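PDB 3LHI: putative 6-phosphogluconolactonase from Neisseria gonorrhoeae, which probably hydrolyses 6-phosphogluconolactone to 6-phosphogluconate, the second step of the oxidative pentose phosphate pathway. Local coordinates for residues 133-138 with 191-196; 143-148 with 166-171; 162-167 with 177-182. One frame throughout, in Å; residues are numbered along the deposited sequence. Where two conformers were deposited one is given.

Interaction 1: residues 133-138 with 191-196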
loop_
_atom_site.group_PDB
_atom_site.type_symbol
_atom_site.label_atom_id
_atom_site.label_comp_id
_atom_site.label_asym_id
_atom_site.label_seq_id
_atom_site.Cartn_x
_atom_site.Cartn_y
_atom_site.Cartn_z
ATOM N N LEU A 133 2.159 2.989 2.248
ATOM C CA LEU A 133 2.922 1.785 2.505
ATOM C C LEU A 133 2.981 1.462 3.988
ATOM O O LEU A 133 2.773 2.345 4.837
ATOM C CB LEU A 133 4.346 1.968 1.982
ATOM C CG LEU A 133 4.517 2.047 0.463
ATOM C CD1 LEU A 133 5.956 2.358 0.107
ATOM C CD2 LEU A 133 4.038 0.753 -0.176
ATOM N N GLY A 134 3.230 0.203 4.292
ATOM C CA GLY A 134 3.665 -0.215 5.584
ATOM C C GLY A 134 5.011 -0.910 5.451
ATOM O O GLY A 134 5.594 -0.955 4.371
HETATM N N MSE A 135 5.544 -1.410 6.552
HETATM C CA MSE A 135 6.817 -2.120 6.544
HETATM C C MSE A 135 6.774 -3.252 7.544
HETATM O O MSE A 135 6.365 -3.030 8.700
HETATM C CB MSE A 135 7.940 -1.158 6.860
HETATM C CG MSE A 135 9.356 -1.780 6.760
HETATM SE SE MSE A 135 10.669 -0.686 7.654
HETATM C CE MSE A 135 10.093 -1.155 9.432
ATOM N N GLY A 136 7.218 -4.436 7.155
ATOM C CA GLY A 136 7.339 -5.538 8.097
ATOM C C GLY A 136 8.620 -5.454 8.920
ATOM O O GLY A 136 9.524 -4.651 8.667
ATOM N N ASN A 137 8.687 -6.357 9.910
ATOM C CA ASN A 137 9.875 -6.481 10.729
ATOM C C ASN A 137 11.085 -6.984 9.944
ATOM O O ASN A 137 12.197 -6.777 10.377
ATOM C CB ASN A 137 9.583 -7.437 11.886
ATOM C CG ASN A 137 8.640 -6.843 12.936
ATOM O OD1 ASN A 137 8.558 -5.617 13.145
ATOM N ND2 ASN A 137 7.982 -7.738 13.673
ATOM N N ASP A 138 10.846 -7.564 8.766
ATOM C CA ASP A 138 11.864 -7.962 7.801
ATOM C C ASP A 138 12.270 -6.841 6.853
ATOM O O ASP A 138 13.056 -7.061 5.937
ATOM C CB ASP A 138 11.387 -9.193 7.008
ATOM C CG ASP A 138 10.168 -8.920 6.161
ATOM O OD1 ASP A 138 9.552 -7.845 6.333
ATOM O OD2 ASP A 138 9.875 -9.771 5.314
ATOM N N LEU A 191 4.567 6.371 4.310
ATOM C CA LEU A 191 4.910 5.139 5.036
ATOM C C LEU A 191 4.413 5.331 6.469
ATOM O O LEU A 191 4.788 6.338 7.126
ATOM C CB LEU A 191 6.429 4.907 5.029
ATOM C CG LEU A 191 6.895 3.712 5.876
ATOM C CD1 LEU A 191 6.351 2.394 5.355
ATOM C CD2 LEU A 191 8.419 3.674 5.914
ATOM N N ALA A 192 3.633 4.386 6.956
ATOM C CA ALA A 192 3.192 4.375 8.333
ATOM C C ALA A 192 3.749 3.175 9.050
ATOM O O ALA A 192 3.603 2.047 8.583
ATOM C CB ALA A 192 1.680 4.309 8.374
ATOM N N ILE A 193 4.460 3.433 10.148
ATOM C CA ILE A 193 5.095 2.398 10.952
ATOM C C ILE A 193 4.892 2.722 12.428
ATOM O O ILE A 193 4.715 3.869 12.786
ATOM C CB ILE A 193 6.584 2.235 10.591
ATOM C CG1 ILE A 193 7.334 3.559 10.582
ATOM C CG2 ILE A 193 6.784 1.381 9.305
ATOM C CD1 ILE A 193 8.855 3.423 10.744
ATOM N N GLN A 194 4.930 1.688 13.252
ATOM C CA GLN A 194 4.749 1.845 14.698
ATOM C C GLN A 194 5.744 0.979 15.494
ATOM O O GLN A 194 6.003 -0.202 15.143
ATOM C CB GLN A 194 3.295 1.520 15.055
ATOM C CG GLN A 194 2.956 1.664 16.516
ATOM C CD GLN A 194 1.486 1.384 16.823
ATOM O OE1 GLN A 194 0.618 1.377 15.936
ATOM N NE2 GLN A 194 1.202 1.184 18.102
ATOM N N GLY A 195 6.356 1.583 16.532
ATOM C CA GLY A 195 7.147 0.770 17.506
ATOM C C GLY A 195 8.645 0.773 17.287
ATOM O O GLY A 195 9.119 0.930 16.151
ATOM N N GLU A 196 9.406 0.564 18.379
ATOM C CA GLU A 196 10.844 0.723 18.311
ATOM C C GLU A 196 11.497 -0.320 17.406
ATOM O O GLU A 196 12.547 -0.047 16.803
ATOM C CB GLU A 196 11.455 0.729 19.737
ATOM C CG GLU A 196 11.283 -0.571 20.541
ATOM C CD GLU A 196 11.280 -0.356 22.084
ATOM O OE1 GLU A 196 11.699 0.737 22.572
ATOM O OE2 GLU A 196 10.832 -1.293 22.799
HETATM O O HOH W 1 3.864 -0.682 8.910
#
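The flat peptide joining Gly-134 to Met-135 carries the CD1 methyl of Leu-191 on one face. CD1 stands almost straight above Gly-134 C, at 3.6 Å, and also meets Leu-133 CB at 3.9 Å. Leu-191 reaches there because its CG is anti to the backbone N (chi1 175°). The N-H of the same peptide is used as well: Met-135 N donates to a water (3.0 Å) that in turn donates to Ala-192 O (2.8 Å), while Gly-134 O is bonded to Thr-141 OG1. One step back, Ala-192 N donates to Leu-133 O (3.1 Å). This is the parallel pairing of strands 130-133 and 188-194 in the mixed sheet of a Rossmann-like fold; past the Leu-133/Leu-191 bridge the water carries the link on where the glycine-rich loop diverges. Next along the chain, selenomethionine Met-135 lays CB on Ile-193 CG2 (3.7 Å), the two side chains crossing at a slant. Further out, the Met-135 chain bends at its last torsion and packs on Val-201 of helix 196-206, while Met-135 O is hydrogen-bonded to Lys-198 NZ from the same helix.

Interaction 2: residues 143-148 with 166-171. With EDO (1,2-ethanediol), chain B.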
loop_
_atom_site.group_PDB
_atom_site.type_symbol
_atom_site.label_atom_id
_atom_site.label_comp_id
_atom_site.label_asym_id
_atom_site.label_seq_id
_atom_site.Cartn_x
_atom_site.Cartn_y
_atom_site.Cartn_z
ATOM N N SER A 143 4.015 -6.319 -1.061
ATOM C CA SER A 143 4.379 -7.708 -0.903
ATOM C C SER A 143 5.684 -7.948 -1.676
ATOM O O SER A 143 5.890 -9.039 -2.236
ATOM C CB SER A 143 3.256 -8.668 -1.288
ATOM O OG SER A 143 2.304 -8.838 -0.230
ATOM N N ILE A 144 6.612 -6.996 -1.587
ATOM C CA ILE A 144 7.964 -7.182 -2.108
ATOM C C ILE A 144 8.817 -7.731 -0.953
ATOM O O ILE A 144 9.376 -7.005 -0.152
ATOM C CB ILE A 144 8.540 -5.892 -2.672
ATOM C CG1 ILE A 144 7.597 -5.318 -3.714
ATOM C CG2 ILE A 144 9.938 -6.175 -3.241
ATOM C CD1 ILE A 144 8.010 -3.888 -4.223
ATOM N N PHE A 145 8.782 -9.041 -0.842
ATOM C CA PHE A 145 9.443 -9.766 0.222
ATOM C C PHE A 145 10.885 -10.162 -0.196
ATOM O O PHE A 145 11.095 -10.560 -1.341
ATOM C CB PHE A 145 8.678 -11.044 0.541
ATOM C CG PHE A 145 7.438 -10.834 1.387
ATOM C CD1 PHE A 145 7.534 -10.884 2.746
ATOM C CD2 PHE A 145 6.186 -10.605 0.801
ATOM C CE1 PHE A 145 6.381 -10.696 3.538
ATOM C CE2 PHE A 145 5.064 -10.400 1.564
ATOM C CZ PHE A 145 5.158 -10.450 2.952
ATOM N N PRO A 146 11.850 -10.037 0.720
ATOM C CA PRO A 146 13.257 -10.232 0.320
ATOM C C PRO A 146 13.619 -11.630 -0.163
ATOM O O PRO A 146 14.558 -11.767 -0.960
ATOM C CB PRO A 146 14.016 -9.852 1.574
ATOM C CG PRO A 146 13.037 -10.109 2.702
ATOM C CD PRO A 146 11.723 -9.708 2.150
ATOM N N LYS A 147 12.919 -12.667 0.271
ATOM C CA LYS A 147 13.191 -14.036 -0.189
ATOM C C LYS A 147 12.286 -14.497 -1.319
ATOM O O LYS A 147 12.379 -15.621 -1.788
ATOM C CB LYS A 147 13.095 -15.035 0.993
ATOM C CG LYS A 147 14.074 -14.705 2.104
ATOM C CD LYS A 147 14.133 -15.789 3.128
ATOM C CE LYS A 147 15.187 -15.462 4.228
ATOM N NZ LYS A 147 15.707 -14.011 4.292
ATOM N N ALA A 148 11.392 -13.625 -1.817
ATOM C CA ALA A 148 10.536 -14.029 -2.905
ATOM C C ALA A 148 11.370 -14.451 -4.123
ATOM O O ALA A 148 12.199 -13.659 -4.559
ATOM C CB ALA A 148 9.590 -12.848 -3.313
ATOM N N THR A 166 4.089 -12.503 -6.172
ATOM C CA THR A 166 5.203 -12.835 -5.310
ATOM C C THR A 166 4.808 -13.958 -4.333
ATOM O O THR A 166 3.640 -14.144 -3.975
ATOM C CB THR A 166 5.784 -11.674 -4.531
ATOM O OG1 THR A 166 4.797 -11.243 -3.589
ATOM C CG2 THR A 166 6.168 -10.499 -5.434
ATOM N N THR A 167 5.798 -14.758 -3.973
ATOM C CA THR A 167 5.694 -15.799 -2.954
ATOM C C THR A 167 6.542 -15.320 -1.766
ATOM O O THR A 167 7.759 -15.147 -1.872
ATOM C CB THR A 167 6.271 -17.146 -3.489
ATOM O OG1 THR A 167 5.598 -17.514 -4.669
ATOM C CG2 THR A 167 6.158 -18.238 -2.401
ATOM N N PRO A 168 5.917 -15.065 -0.577
ATOM C CA PRO A 168 6.672 -14.433 0.472
ATOM C C PRO A 168 7.791 -15.290 1.084
ATOM O O PRO A 168 8.753 -14.722 1.593
ATOM C CB PRO A 168 5.603 -14.124 1.521
ATOM C CG PRO A 168 4.366 -13.934 0.748
ATOM C CD PRO A 168 4.449 -14.987 -0.332
ATOM N N VAL A 169 7.539 -16.600 1.114
ATOM C CA VAL A 169 8.421 -17.636 1.680
ATOM C C VAL A 169 8.324 -17.643 3.191
ATOM O O VAL A 169 8.149 -18.718 3.804
ATOM C CB VAL A 169 9.897 -17.522 1.191
ATOM C CG1 VAL A 169 10.756 -18.699 1.799
ATOM C CG2 VAL A 169 9.948 -17.591 -0.337
ATOM N N THR A 170 8.444 -16.479 3.816
ATOM C CA THR A 170 8.432 -16.338 5.256
ATOM C C THR A 170 7.063 -15.978 5.865
ATOM O O THR A 170 6.960 -15.777 7.050
ATOM C CB THR A 170 9.441 -15.285 5.714
ATOM O OG1 THR A 170 9.093 -14.040 5.083
ATOM C CG2 THR A 170 10.927 -15.641 5.335
ATOM N N ALA A 171 6.069 -15.828 5.018
ATOM C CA ALA A 171 4.687 -15.440 5.405
ATOM C C ALA A 171 3.750 -16.181 4.476
ATOM O O ALA A 171 4.129 -16.576 3.367
ATOM C CB ALA A 171 4.516 -13.901 5.311
HETATM C C1 EDO B . 8.795 -19.695 7.425
HETATM O O1 EDO B . 7.836 -20.532 6.762
HETATM C C2 EDO B . 7.986 -18.717 8.248
HETATM O O2 EDO B . 8.684 -17.488 8.510
HETATM O O HOH W 2 10.869 -12.935 2.292
#
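Phe-145 and Pro-168 form the tight centre of this contact. Pro-168 CB sits over the middle of the phenyl face, 3.6 Å from the centroid and only 9° off the ring normal, a CH-pi contact; CG of the same proline rests nearby, 3.7 Å from Phe-145 CE2. With Phe-145 CG beside its own backbone N (chi1 -78°), the ring is directed at the proline, and it also stacks with the ring of His-140. Deeper in, Thr-166 OG1 donates to Ser-143 O (2.8 Å), and close by Ala-148 presses its CA against Thr-167 O (3.2 Å), a CA-H...O contact. Ser-143 OG faces elsewhere, bonded to Asp-69 and Arg-175. The two loops have well-defined shapes: residues 145-148 make a type I beta turn, closed by Ala-148 N to Phe-145 O, whereas Val-169, with positive phi (77°), is the middle of a classic gamma turn closed by Thr-170 N to Pro-168 O. The first turn follows the His-Thr-Ala-Ser sequence of the loop after strand 130-133, a stretch familiar from the 6-phosphogluconolactonase family. Toward solvent the fit slackens. A water spans the gap, accepting from Lys-147 N and donating to Pro-168 O, which thus takes two donors. Val-169 CG2 still nestles on Lys-147 O (3.4 Å), but beyond it the lysine chain merely passes at about a right angle over Thr-170, CD to CG2 3.9 Å, and its amino end leads away. On this outer side a 1,2-ethanediol, probably from the crystallisation liquor, donates through O2 to Thr-170 O (2.8 Å) and weakly through O1 to Val-169 O.

Interaction 3: residues 162-167 with 177-182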
loop_
_atom_site.group_PDB
_atom_site.type_symbol
_atom_site.label_atom_id
_atom_site.label_comp_id
_atom_site.label_asym_id
_atom_site.label_seq_id
_atom_site.Cartn_x
_atom_site.Cartn_y
_atom_site.Cartn_z
ATOM N N ALA A 162 3.119 -2.913 -13.620
ATOM C CA ALA A 162 2.708 -2.345 -12.348
ATOM C C ALA A 162 2.543 -3.369 -11.218
ATOM O O ALA A 162 2.636 -2.973 -10.051
ATOM C CB ALA A 162 1.402 -1.589 -12.518
ATOM N N LEU A 163 2.172 -4.603 -11.562
ATOM C CA LEU A 163 1.798 -5.593 -10.553
ATOM C C LEU A 163 2.552 -6.879 -10.845
ATOM O O LEU A 163 2.811 -7.216 -12.024
ATOM C CB LEU A 163 0.290 -5.885 -10.561
ATOM C CG LEU A 163 -0.607 -4.701 -10.262
ATOM C CD1 LEU A 163 -2.114 -5.058 -10.423
ATOM C CD2 LEU A 163 -0.365 -4.106 -8.867
ATOM N N VAL A 164 2.883 -7.598 -9.789
ATOM C CA VAL A 164 3.727 -8.803 -9.845
ATOM C C VAL A 164 3.193 -9.841 -8.817
ATOM O O VAL A 164 2.827 -9.480 -7.702
ATOM C CB VAL A 164 5.215 -8.457 -9.528
ATOM C CG1 VAL A 164 5.331 -7.779 -8.155
ATOM C CG2 VAL A 164 6.116 -9.710 -9.626
ATOM N N HIS A 165 3.177 -11.115 -9.209
ATOM C CA HIS A 165 2.937 -12.230 -8.278
ATOM C C HIS A 165 4.193 -12.486 -7.486
ATOM O O HIS A 165 5.257 -12.711 -8.052
ATOM C CB HIS A 165 2.550 -13.463 -9.087
ATOM C CG HIS A 165 2.577 -14.744 -8.318
ATOM N ND1 HIS A 165 2.985 -15.935 -8.902
ATOM C CD2 HIS A 165 2.345 -15.010 -7.011
ATOM C CE1 HIS A 165 2.905 -16.882 -7.974
ATOM N NE2 HIS A 165 2.559 -16.340 -6.820
ATOM N N THR A 166 4.089 -12.503 -6.172
ATOM C CA THR A 166 5.203 -12.835 -5.310
ATOM C C THR A 166 4.808 -13.958 -4.333
ATOM O O THR A 166 3.640 -14.144 -3.975
ATOM C CB THR A 166 5.784 -11.674 -4.531
ATOM O OG1 THR A 166 4.797 -11.243 -3.589
ATOM C CG2 THR A 166 6.168 -10.499 -5.434
ATOM N N THR A 167 5.798 -14.758 -3.973
ATOM C CA THR A 167 5.694 -15.799 -2.954
ATOM C C THR A 167 6.542 -15.320 -1.766
ATOM O O THR A 167 7.759 -15.147 -1.872
ATOM C CB THR A 167 6.271 -17.146 -3.489
ATOM O OG1 THR A 167 5.598 -17.514 -4.669
ATOM C CG2 THR A 167 6.158 -18.238 -2.401
ATOM N N SER A 177 1.449 -7.816 -5.823
ATOM C CA SER A 177 2.080 -6.598 -5.302
ATOM C C SER A 177 2.277 -5.576 -6.376
ATOM O O SER A 177 2.625 -5.885 -7.522
ATOM C CB SER A 177 3.425 -6.892 -4.722
ATOM O OG SER A 177 3.989 -5.828 -3.999
HETATM N N MSE A 178 2.123 -4.312 -5.987
HETATM C CA MSE A 178 2.741 -3.257 -6.782
HETATM C C MSE A 178 4.250 -3.536 -6.881
HETATM O O MSE A 178 4.922 -4.001 -5.944
HETATM C CB MSE A 178 2.511 -1.914 -6.112
HETATM C CG MSE A 178 1.113 -1.341 -6.299
HETATM SE SE MSE A 178 0.789 0.340 -5.445
HETATM C CE MSE A 178 1.765 1.470 -6.624
ATOM N N THR A 179 4.796 -3.173 -8.011
ATOM C CA THR A 179 6.209 -3.255 -8.271
ATOM C C THR A 179 6.966 -2.055 -7.751
ATOM O O THR A 179 6.351 -0.999 -7.418
ATOM C CB THR A 179 6.464 -3.410 -9.770
ATOM O OG1 THR A 179 5.944 -2.211 -10.389
ATOM C CG2 THR A 179 5.860 -4.671 -10.360
ATOM N N LEU A 180 8.279 -2.128 -7.658
ATOM C CA LEU A 180 9.078 -0.975 -7.312
ATOM C C LEU A 180 8.813 0.215 -8.248
ATOM O O LEU A 180 8.685 1.357 -7.789
ATOM C CB LEU A 180 10.552 -1.343 -7.277
ATOM C CG LEU A 180 11.500 -0.238 -6.875
ATOM C CD1 LEU A 180 11.219 0.381 -5.516
ATOM C CD2 LEU A 180 12.935 -0.772 -6.967
ATOM N N ASP A 181 8.715 -0.080 -9.546
ATOM C CA ASP A 181 8.434 0.986 -10.538
ATOM C C ASP A 181 7.127 1.667 -10.247
ATOM O O ASP A 181 7.028 2.905 -10.334
ATOM C CB ASP A 181 8.450 0.384 -11.951
ATOM C CG ASP A 181 8.134 1.388 -13.022
ATOM O OD1 ASP A 181 6.945 1.532 -13.364
ATOM O OD2 ASP A 181 9.093 1.972 -13.521
ATOM N N ALA A 182 6.095 0.906 -9.971
ATOM C CA ALA A 182 4.779 1.458 -9.702
ATOM C C ALA A 182 4.817 2.353 -8.464
ATOM O O ALA A 182 4.211 3.436 -8.468
ATOM C CB ALA A 182 3.705 0.333 -9.537
#
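The beta hairpin of strands 163-166 and 175-178 is paired here at its open end, where the second strand runs into helix 180-184. Val-164 and Ser-177 are a hydrogen-bonded antiparallel pair: Val-164 N to Ser-177 O and Ser-177 N to Val-164 O are both 2.9 Å. On their face, in one of its two conformers, Val-164 brings CG1 to 3.8 Å from Thr-179 CG2, the two side chains crossing at a slant. Leu-163 and Met-178, a selenomethionine, form the next, non-hydrogen-bonded pair; on their shared face Leu-163 CD2 lies 4.1 Å from Met-178 CG. Just past this last bridge, Ala-162 O accepts from Thr-179 N (3.0 Å), a donor 46° out of the carbonyl plane. Ser-177, its OG anti to the backbone N (chi1 -169°), turns the hydroxyl onto Met-178 O at 2.8 Å. Thr-179 OG1 takes the N-H of Ala-182 (3.1 Å, 160° at the hydrogen) and is also bonded to Val-161 O, so this one hydroxyl ties the helix start to the chain entering strand 163-166. Ala-182 CB meets Ala-162 CB at 4.2 Å. The result is an N-capped helix springing directly from a beta hairpin.

How the interactions relate
Interactions 2 and 3 are neighbours, centres about 11 Å apart, and share Thr-166 and Thr-167: the hairpin strand paired in interaction 3 runs on into the loop that grips 143-148. Ser-143 N bonds to Ser-177 OG (3.0 Å), and Ile-144 CD1 packs on Met-178 O (3.5 Å). Interaction 1, its centre about 16 Å from that of interaction 2, touches it through Asp-138 OD2 and Phe-145 CD1 (3.6 Å); interactions 1 and 3 stay about 6 Å apart at their nearest atoms but reach the same sheet. The loop after strand 130-133 serves interactions 1 and 2 and contains an Asp-Gly-His sequence; in relatives it borders the active site, as it probably does here.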